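Local coordinates for protein delta-1-pyrroline-5-carboxylate dehydrogenase, mitochondrial (Mus musculus, PDB 4E3X) that probably oxidises L-glutamate gamma-semialdehyde, formed from proline or ornithine through pyrroline-5-carboxylate, to glutamate with NAD+ in mitochondrial proline breakdown, at residues Q126-A131 / P223-N228; G216-G221 / P535-R540; K395-I400 / G419-S424. All blocks are in the same frame, centred on the assembly; numbering follows the deposited sequence.

Contact 1: residues Q126-A131 / P223-N228; sequences QVFLKA and PALMGN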
loop_
_atom_site.group_PDB
_atom_site.type_symbol
_atom_site.label_atom_id
_atom_site.label_comp_id
_atom_site.label_asym_id
_atom_site.label_seq_id
_atom_site.Cartn_x
_atom_site.Cartn_y
_atom_site.Cartn_z
ATOM N N GLN B 126 13.621 -2.113 -20.225
ATOM C CA GLN B 126 13.947 -2.570 -21.569
ATOM C C GLN B 126 13.626 -4.049 -21.785
ATOM O O GLN B 126 13.201 -4.438 -22.875
ATOM C CB GLN B 126 15.418 -2.286 -21.877
ATOM N N VAL B 127 13.831 -4.870 -20.756
ATOM C CA VAL B 127 13.478 -6.281 -20.842
ATOM C C VAL B 127 11.997 -6.426 -21.179
ATOM O O VAL B 127 11.616 -7.174 -22.078
ATOM C CB VAL B 127 13.768 -7.002 -19.512
ATOM C CG1 VAL B 127 13.213 -8.427 -19.531
ATOM C CG2 VAL B 127 15.262 -6.997 -19.234
ATOM N N PHE B 128 11.162 -5.677 -20.470
ATOM C CA PHE B 128 9.719 -5.791 -20.643
ATOM C C PHE B 128 9.237 -5.188 -21.956
ATOM O O PHE B 128 8.326 -5.727 -22.581
ATOM C CB PHE B 128 9.004 -5.242 -19.412
ATOM C CG PHE B 128 9.271 -6.060 -18.205
ATOM C CD1 PHE B 128 10.317 -5.746 -17.354
ATOM C CD2 PHE B 128 8.528 -7.201 -17.963
ATOM C CE1 PHE B 128 10.597 -6.542 -16.261
ATOM C CE2 PHE B 128 8.801 -7.996 -16.884
ATOM C CZ PHE B 128 9.835 -7.667 -16.027
ATOM N N LEU B 129 9.884 -4.116 -22.406
ATOM C CA LEU B 129 9.561 -3.534 -23.703
ATOM C C LEU B 129 9.948 -4.475 -24.847
ATOM O O LEU B 129 9.223 -4.598 -25.844
ATOM C CB LEU B 129 10.256 -2.185 -23.857
ATOM C CG LEU B 129 9.736 -1.115 -22.895
ATOM C CD1 LEU B 129 10.664 0.091 -22.895
ATOM C CD2 LEU B 129 8.299 -0.718 -23.259
ATOM N N LYS B 130 11.092 -5.140 -24.709
ATOM C CA LYS B 130 11.515 -6.129 -25.702
ATOM C C LYS B 130 10.561 -7.323 -25.716
ATOM O O LYS B 130 10.167 -7.812 -26.782
ATOM C CB LYS B 130 12.946 -6.594 -25.422
ATOM N N ALA B 131 10.179 -7.785 -24.529
ATOM C CA ALA B 131 9.217 -8.881 -24.429
ATOM C C ALA B 131 7.889 -8.506 -25.088
ATOM O O ALA B 131 7.292 -9.311 -25.807
ATOM C CB ALA B 131 9.010 -9.272 -22.976
ATOM N N PRO B 223 6.514 -6.809 -10.136
ATOM C CA PRO B 223 7.516 -6.713 -9.063
ATOM C C PRO B 223 8.949 -6.808 -9.604
ATOM O O PRO B 223 9.821 -6.073 -9.133
ATOM C CB PRO B 223 7.163 -7.889 -8.141
ATOM C CG PRO B 223 5.685 -8.127 -8.403
ATOM C CD PRO B 223 5.532 -7.879 -9.874
ATOM N N ALA B 224 9.197 -7.678 -10.588
ATOM C CA ALA B 224 10.540 -7.779 -11.147
ATOM C C ALA B 224 10.990 -6.454 -11.773
ATOM O O ALA B 224 12.143 -6.038 -11.615
ATOM C CB ALA B 224 10.615 -8.911 -12.158
ATOM N N LEU B 225 10.086 -5.793 -12.488
ATOM C CA LEU B 225 10.372 -4.484 -13.068
ATOM C C LEU B 225 10.888 -3.497 -12.026
ATOM O O LEU B 225 11.786 -2.693 -12.304
ATOM C CB LEU B 225 9.114 -3.923 -13.728
ATOM C CG LEU B 225 9.147 -2.472 -14.202
ATOM C CD1 LEU B 225 10.083 -2.297 -15.400
ATOM C CD2 LEU B 225 7.717 -2.040 -14.533
ATOM N N MET B 226 10.338 -3.580 -10.816
ATOM C CA MET B 226 10.678 -2.653 -9.745
ATOM C C MET B 226 11.886 -3.091 -8.921
ATOM O O MET B 226 12.147 -2.542 -7.859
ATOM C CB MET B 226 9.458 -2.429 -8.849
ATOM C CG MET B 226 8.244 -1.911 -9.608
ATOM S SD MET B 226 8.544 -0.429 -10.582
ATOM C CE MET B 226 8.733 0.796 -9.294
ATOM N N GLY B 227 12.647 -4.049 -9.434
ATOM C CA GLY B 227 13.888 -4.435 -8.779
ATOM C C GLY B 227 13.767 -5.576 -7.795
ATOM O O GLY B 227 14.690 -5.842 -7.031
ATOM N N ASN B 228 12.617 -6.241 -7.804
ATOM C CA ASN B 228 12.430 -7.415 -6.967
ATOM C C ASN B 228 12.841 -8.707 -7.647
ATOM O O ASN B 228 12.963 -8.775 -8.872
ATOM C CB ASN B 228 10.973 -7.521 -6.541
ATOM C CG ASN B 228 10.547 -6.330 -5.739
ATOM O OD1 ASN B 228 10.936 -6.206 -4.584
ATOM N ND2 ASN B 228 9.785 -5.421 -6.355
#
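Phe-128 of helix 121-136 points the outer end of its ring at Ala-224 and Leu-225, in the last turn of helix 213-225, in a buried helix-to-helix packing beside a Schellman motif. CG of Phe-128 is anti to its carbonyl carbon (chi1 -66°), which sends the ring across to the second helix. CZ comes to 4.1 Å from Ala-224 CB, and that methyl lies at the ring edge, near its plane. The next ring atom, CE1 of Phe-128, is 3.8 Å from Leu-225 CA and 3.9 Å from Leu-225 CB. Here the approach to the ring is oblique. The leucine and phenylalanine side chains slant across each other, with Leu-225 CD1 4.0 Å from Phe-128 CD1. The contact is entirely apolar. Phe-170 of helix 155-180 meets the same ring edge-to-face, and Leu-249 of helix 239-251 also packs on it. Just beyond Leu-225 the helix ends. Gly-227, with positive phi, is the C-prime residue: its N bonds Ala-224 O, and Asn-228 N bonds Pro-223 O. The Asn-228 side chain adds a second grip from the same face of that carbonyl, ND2 to Pro-223 O at 2.9 Å.

Contact 2: residues G216-G221 / P535-R540; sequences GGNLAG and PHYILR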
loop_
_atom_site.group_PDB
_atom_site.type_symbol
_atom_site.label_atom_id
_atom_site.label_comp_id
_atom_site.label_asym_id
_atom_site.label_seq_id
_atom_site.Cartn_x
_atom_site.Cartn_y
_atom_site.Cartn_z
ATOM N N GLY B 216 -0.689 -13.646 -14.986
ATOM C CA GLY B 216 0.550 -14.266 -14.549
ATOM C C GLY B 216 1.763 -13.433 -14.915
ATOM O O GLY B 216 2.666 -13.214 -14.100
ATOM N N GLY B 217 1.783 -12.957 -16.153
ATOM C CA GLY B 217 2.867 -12.110 -16.613
ATOM C C GLY B 217 3.000 -10.857 -15.770
ATOM O O GLY B 217 4.110 -10.437 -15.436
ATOM N N ASN B 218 1.870 -10.254 -15.411
ATOM C CA ASN B 218 1.894 -9.045 -14.593
ATOM C C ASN B 218 2.245 -9.312 -13.126
ATOM O O ASN B 218 2.999 -8.562 -12.523
ATOM C CB ASN B 218 0.555 -8.305 -14.692
ATOM C CG ASN B 218 0.587 -6.969 -14.000
ATOM O OD1 ASN B 218 1.484 -6.163 -14.237
ATOM N ND2 ASN B 218 -0.372 -6.733 -13.118
ATOM N N LEU B 219 1.676 -10.359 -12.542
ATOM C CA LEU B 219 1.932 -10.656 -11.134
ATOM C C LEU B 219 3.407 -10.917 -10.850
ATOM O O LEU B 219 3.920 -10.513 -9.810
ATOM C CB LEU B 219 1.104 -11.851 -10.669
ATOM C CG LEU B 219 -0.402 -11.646 -10.528
ATOM C CD1 LEU B 219 -1.018 -12.968 -10.135
ATOM C CD2 LEU B 219 -0.734 -10.577 -9.492
ATOM N N ALA B 220 4.080 -11.604 -11.769
ATOM C CA ALA B 220 5.512 -11.845 -11.637
ATOM C C ALA B 220 6.332 -10.691 -12.214
ATOM O O ALA B 220 7.373 -10.315 -11.676
ATOM C CB ALA B 220 5.884 -13.162 -12.311
ATOM N N GLY B 221 5.862 -10.123 -13.319
ATOM C CA GLY B 221 6.615 -9.124 -14.064
ATOM C C GLY B 221 6.684 -7.752 -13.420
ATOM O O GLY B 221 7.733 -7.114 -13.427
ATOM N N PRO B 535 -1.401 3.664 -12.878
ATOM C CA PRO B 535 -0.062 4.205 -12.638
ATOM C C PRO B 535 0.462 3.986 -11.217
ATOM O O PRO B 535 1.635 4.241 -10.961
ATOM C CB PRO B 535 -0.252 5.701 -12.913
ATOM C CG PRO B 535 -1.681 5.954 -12.538
ATOM C CD PRO B 535 -2.421 4.727 -12.980
ATOM N N HIS B 536 -0.383 3.523 -10.307
ATOM C CA HIS B 536 0.012 3.424 -8.904
ATOM C C HIS B 536 0.358 2.013 -8.447
ATOM O O HIS B 536 0.954 1.824 -7.386
ATOM C CB HIS B 536 -1.092 3.995 -8.016
ATOM C CG HIS B 536 -1.456 5.402 -8.353
ATOM N ND1 HIS B 536 -2.736 5.776 -8.695
ATOM C CD2 HIS B 536 -0.704 6.526 -8.413
ATOM C CE1 HIS B 536 -2.757 7.071 -8.953
ATOM N NE2 HIS B 536 -1.537 7.550 -8.788
ATOM N N TYR B 537 -0.036 1.020 -9.238
ATOM C CA TYR B 537 0.192 -0.381 -8.883
ATOM C C TYR B 537 1.650 -0.676 -8.537
ATOM O O TYR B 537 1.925 -1.373 -7.555
ATOM C CB TYR B 537 -0.249 -1.250 -10.049
ATOM C CG TYR B 537 -0.119 -2.741 -9.852
ATOM C CD1 TYR B 537 -0.904 -3.408 -8.919
ATOM C CD2 TYR B 537 0.748 -3.489 -10.639
ATOM C CE1 TYR B 537 -0.818 -4.779 -8.762
ATOM C CE2 TYR B 537 0.846 -4.864 -10.490
ATOM C CZ TYR B 537 0.054 -5.504 -9.554
ATOM O OH TYR B 537 0.137 -6.874 -9.414
ATOM N N ILE B 538 2.577 -0.140 -9.325
ATOM C CA ILE B 538 3.996 -0.423 -9.122
ATOM C C ILE B 538 4.504 0.072 -7.769
ATOM O O ILE B 538 5.507 -0.433 -7.263
ATOM C CB ILE B 538 4.892 0.149 -10.244
ATOM C CG1 ILE B 538 4.592 1.634 -10.462
ATOM C CG2 ILE B 538 4.741 -0.666 -11.527
ATOM C CD1 ILE B 538 5.603 2.324 -11.346
ATOM N N LEU B 539 3.796 1.027 -7.169
ATOM C CA LEU B 539 4.205 1.567 -5.872
ATOM C C LEU B 539 4.146 0.530 -4.752
ATOM O O LEU B 539 4.824 0.675 -3.733
ATOM C CB LEU B 539 3.388 2.805 -5.501
ATOM C CG LEU B 539 3.687 4.014 -6.383
ATOM C CD1 LEU B 539 2.629 5.082 -6.210
ATOM C CD2 LEU B 539 5.068 4.556 -6.051
ATOM N N ARG B 540 3.326 -0.505 -4.917
ATOM C CA ARG B 540 3.312 -1.562 -3.908
ATOM C C ARG B 540 4.621 -2.353 -3.888
ATOM O O ARG B 540 4.928 -3.027 -2.898
ATOM C CB ARG B 540 2.147 -2.527 -4.128
ATOM C CG ARG B 540 0.751 -1.921 -3.915
ATOM C CD ARG B 540 0.558 -1.271 -2.520
ATOM N NE ARG B 540 0.491 -2.240 -1.416
ATOM C CZ ARG B 540 1.104 -2.100 -0.237
ATOM N NH1 ARG B 540 1.876 -1.047 0.001
ATOM N NH2 ARG B 540 0.963 -3.028 0.704
#
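Tyr-537 meets Asn-218 and Leu-219 of helix 213-225 with the outer end of its ring. Asn-218 ND2 is 3.4 Å from Tyr-537 CE2 and approaches the ring obliquely. The amide and ring planes are 32° apart. On both residues CG is anti to the backbone N (chi1 -173° for Asn-218, -179° for Tyr-537), and the two side chains reach out from opposite directions. Leu-219 adds a methyl, with CD2 3.8 Å from Tyr-537 OH, at about a right angle to the tyrosine. In the next shell Asn-283, on strand 279-285 of the parallel NAD-binding sheet, hydrogen-bonds through ND2 to both Tyr-537 OH and Leu-219 O. Trp-541 stands edge-to-face to the tyrosine ring, and Pro-532 touches both Tyr-537 and Asn-218. The loop carrying Tyr-537 also packs on the second subunit, where Leu-539 meets Leu-539 of the other chain. A phenylalanine in place of Tyr-537 would probably leave Asn-283 ND2 without one of its two acceptors and weaken the tie between loop and sheet. Leu-219 also touches Ser-208, an NAD+ site. The buried phenol is thus satisfied by Asn-283, while its contacts with Asn-218 and Leu-219 are van der Waals packing.

Contact 3: residues K395-I400 / G419-S424; sequences KAFARI and GQCNES. With PRO (proline), chain J.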
loop_
_atom_site.group_PDB
_atom_site.type_symbol
_atom_site.label_atom_id
_atom_site.label_comp_id
_atom_site.label_asym_id
_atom_site.label_seq_id
_atom_site.Cartn_x
_atom_site.Cartn_y
_atom_site.Cartn_z
ATOM N N LYS B 395 -13.013 -29.880 -11.810
ATOM C CA LYS B 395 -13.520 -29.264 -10.585
ATOM C C LYS B 395 -14.512 -28.143 -10.902
ATOM O O LYS B 395 -15.556 -28.021 -10.264
ATOM C CB LYS B 395 -12.369 -28.744 -9.722
ATOM N N ALA B 396 -14.197 -27.332 -11.903
ATOM C CA ALA B 396 -15.089 -26.252 -12.308
ATOM C C ALA B 396 -16.398 -26.830 -12.825
ATOM O O ALA B 396 -17.481 -26.364 -12.471
ATOM C CB ALA B 396 -14.433 -25.396 -13.377
ATOM N N PHE B 397 -16.285 -27.858 -13.660
ATOM C CA PHE B 397 -17.449 -28.530 -14.221
ATOM C C PHE B 397 -18.357 -29.058 -13.112
ATOM O O PHE B 397 -19.565 -28.843 -13.132
ATOM C CB PHE B 397 -16.991 -29.678 -15.127
ATOM C CG PHE B 397 -18.115 -30.357 -15.867
ATOM C CD1 PHE B 397 -18.789 -31.428 -15.299
ATOM C CD2 PHE B 397 -18.484 -29.937 -17.135
ATOM C CE1 PHE B 397 -19.817 -32.060 -15.973
ATOM C CE2 PHE B 397 -19.515 -30.568 -17.820
ATOM C CZ PHE B 397 -20.179 -31.633 -17.236
ATOM N N ALA B 398 -17.771 -29.747 -12.138
ATOM C CA ALA B 398 -18.554 -30.298 -11.033
ATOM C C ALA B 398 -19.276 -29.221 -10.224
ATOM O O ALA B 398 -20.433 -29.405 -9.835
ATOM C CB ALA B 398 -17.678 -31.149 -10.129
ATOM N N ARG B 399 -18.597 -28.104 -9.968
ATOM C CA ARG B 399 -19.202 -27.003 -9.221
ATOM C C ARG B 399 -20.377 -26.409 -9.988
ATOM O O ARG B 399 -21.447 -26.197 -9.424
ATOM C CB ARG B 399 -18.179 -25.906 -8.900
ATOM C CG ARG B 399 -18.787 -24.703 -8.159
ATOM C CD ARG B 399 -17.781 -23.587 -7.887
ATOM N NE ARG B 399 -17.248 -23.031 -9.125
ATOM C CZ ARG B 399 -16.039 -23.304 -9.601
ATOM N NH1 ARG B 399 -15.230 -24.122 -8.937
ATOM N NH2 ARG B 399 -15.644 -22.757 -10.739
ATOM N N ILE B 400 -20.176 -26.151 -11.275
ATOM C CA ILE B 400 -21.221 -25.568 -12.107
ATOM C C ILE B 400 -22.430 -26.499 -12.188
ATOM O O ILE B 400 -23.570 -26.059 -12.045
ATOM C CB ILE B 400 -20.681 -25.227 -13.507
ATOM C CG1 ILE B 400 -19.602 -24.148 -13.397
ATOM C CG2 ILE B 400 -21.801 -24.777 -14.430
ATOM C CD1 ILE B 400 -18.657 -24.108 -14.585
ATOM N N GLY B 419 -28.995 -25.179 -19.289
ATOM C CA GLY B 419 -29.100 -26.114 -18.184
ATOM C C GLY B 419 -28.378 -27.425 -18.427
ATOM O O GLY B 419 -28.190 -28.216 -17.501
ATOM N N GLN B 420 -27.972 -27.658 -19.674
ATOM C CA GLN B 420 -27.316 -28.904 -20.057
ATOM C C GLN B 420 -25.801 -28.846 -19.863
ATOM O O GLN B 420 -25.192 -27.780 -19.948
ATOM C CB GLN B 420 -27.610 -29.239 -21.522
ATOM C CG GLN B 420 -29.082 -29.160 -21.923
ATOM C CD GLN B 420 -29.504 -27.765 -22.366
ATOM O OE1 GLN B 420 -28.711 -26.819 -22.332
ATOM N NE2 GLN B 420 -30.762 -27.634 -22.789
ATOM N N CYS B 421 -25.199 -30.004 -19.614
ATOM C CA CYS B 421 -23.742 -30.119 -19.589
ATOM C C CYS B 421 -23.309 -31.549 -19.918
ATOM O O CYS B 421 -24.074 -32.494 -19.733
ATOM C CB CYS B 421 -23.164 -29.653 -18.250
ATOM S SG CYS B 421 -23.685 -30.590 -16.798
ATOM N N ASN B 422 -22.079 -31.691 -20.408
ATOM C CA ASN B 422 -21.567 -32.966 -20.899
ATOM C C ASN B 422 -20.050 -32.954 -20.803
ATOM O O ASN B 422 -19.397 -32.151 -21.466
ATOM C CB ASN B 422 -22.006 -33.165 -22.357
ATOM C CG ASN B 422 -21.693 -34.552 -22.899
ATOM O OD1 ASN B 422 -20.739 -35.204 -22.484
ATOM N ND2 ASN B 422 -22.500 -34.999 -23.851
ATOM N N GLU B 423 -19.485 -33.833 -19.978
ATOM C CA GLU B 423 -18.030 -33.873 -19.830
ATOM C C GLU B 423 -17.375 -35.096 -20.466
ATOM O O GLU B 423 -16.258 -35.462 -20.103
ATOM C CB GLU B 423 -17.600 -33.728 -18.363
ATOM C CG GLU B 423 -18.103 -34.816 -17.427
ATOM C CD GLU B 423 -17.566 -34.650 -16.013
ATOM O OE1 GLU B 423 -16.535 -33.962 -15.840
ATOM O OE2 GLU B 423 -18.177 -35.199 -15.072
ATOM N N SER B 424 -18.052 -35.707 -21.434
ATOM C CA SER B 424 -17.510 -36.904 -22.078
ATOM C C SER B 424 -16.249 -36.633 -22.918
ATOM O O SER B 424 -15.347 -37.473 -22.976
ATOM C CB SER B 424 -18.581 -37.612 -22.920
ATOM O OG SER B 424 -18.966 -36.824 -24.033
HETATM N N PRO J . -10.616 -24.873 -11.378
HETATM C CA PRO J . -10.310 -25.310 -10.013
HETATM C C PRO J . -11.542 -25.254 -9.115
HETATM O O PRO J . -12.655 -25.003 -9.586
HETATM C CB PRO J . -9.243 -24.302 -9.543
HETATM C CG PRO J . -9.101 -23.285 -10.665
HETATM C CD PRO J . -9.573 -23.978 -11.901
HETATM O OXT PRO J . -11.453 -25.475 -7.907
#
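Phe-397, on helix 394-409, and Glu-423, just past the short strand 421-422, are the pair whose CA atoms come nearest, 7.8 Å apart. The strand pairs antiparallel with strand 428-436, and the phenylalanine side chain bridges helix and strand. CG of Phe-397 is anti to the backbone N (chi1 -174°), which carries the ring out to the strand. Glu-423 lies over one ring face. Its CB makes a CH-pi contact, 3.6 Å from the centroid of the Phe-397 ring. From there the glutamate chain runs on extended. Its carboxylate stacks above one side of the ring, with planes 21° apart and CD 3.4 Å from Phe-397 CE1. Cys-421 comes in obliquely, with SG 3.7 Å from Phe-397 CZ, a sulfur-aromatic contact. Asn-422 N sits at the ring edge. Val-429 and Tyr-427 also pack against this phenylalanine. The chain after the strand is turned by an Asx turn: Asn-422 OD1 accepts from Ser-424 N at 2.9 Å, in the carbonyl plane, and also from Ser-424 OG. Two residues further along the helix from Phe-397, Arg-399 binds a proline molecule, consistent with the proline used as cryoprotectant. Its NH1 donates to the proline O at 2.8 Å, nearly straight at 165°, with the ligand carboxylate at the guanidinium edge. Ile-448 O accepts from Arg-399 NE and so helps to fix the guanidinium. Lys-395 CB touches the proline carboxylate carbon. The two chemistries differ. Glu-423 lays CB, CG and its flat carboxylate against the ring, and its charge, on an exposed residue, is probably eased by solvent rather than by the ring. The proline carboxylate instead is hydrogen-bonded by the arginine, which probably also offsets its charge.

In the fold
Contacts 1 and 2 are buried and share helix 213-225; their centres are 10 Å apart. They touch directly: Phe-128 CZ lies 3.4 Å from Gly-221 O, and Met-226 SD lies 3.7 Å from Ile-538 CB. One side of the helix end thus meets helix 121-136, while an earlier turn meets the loop near the dimer interface. Contact 1 is wholly apolar; contact 2 adds a buried phenol and amide, and its Leu-219 touches Ser-208 of the NAD+ site. Contact 3 is remote, its centre about 34 Å from that of contact 2, and only partly buried. It joins a helix to a strand in the other large sheet. There more exposed strand residues pack a single buried ring, and another part of the helix binds proline.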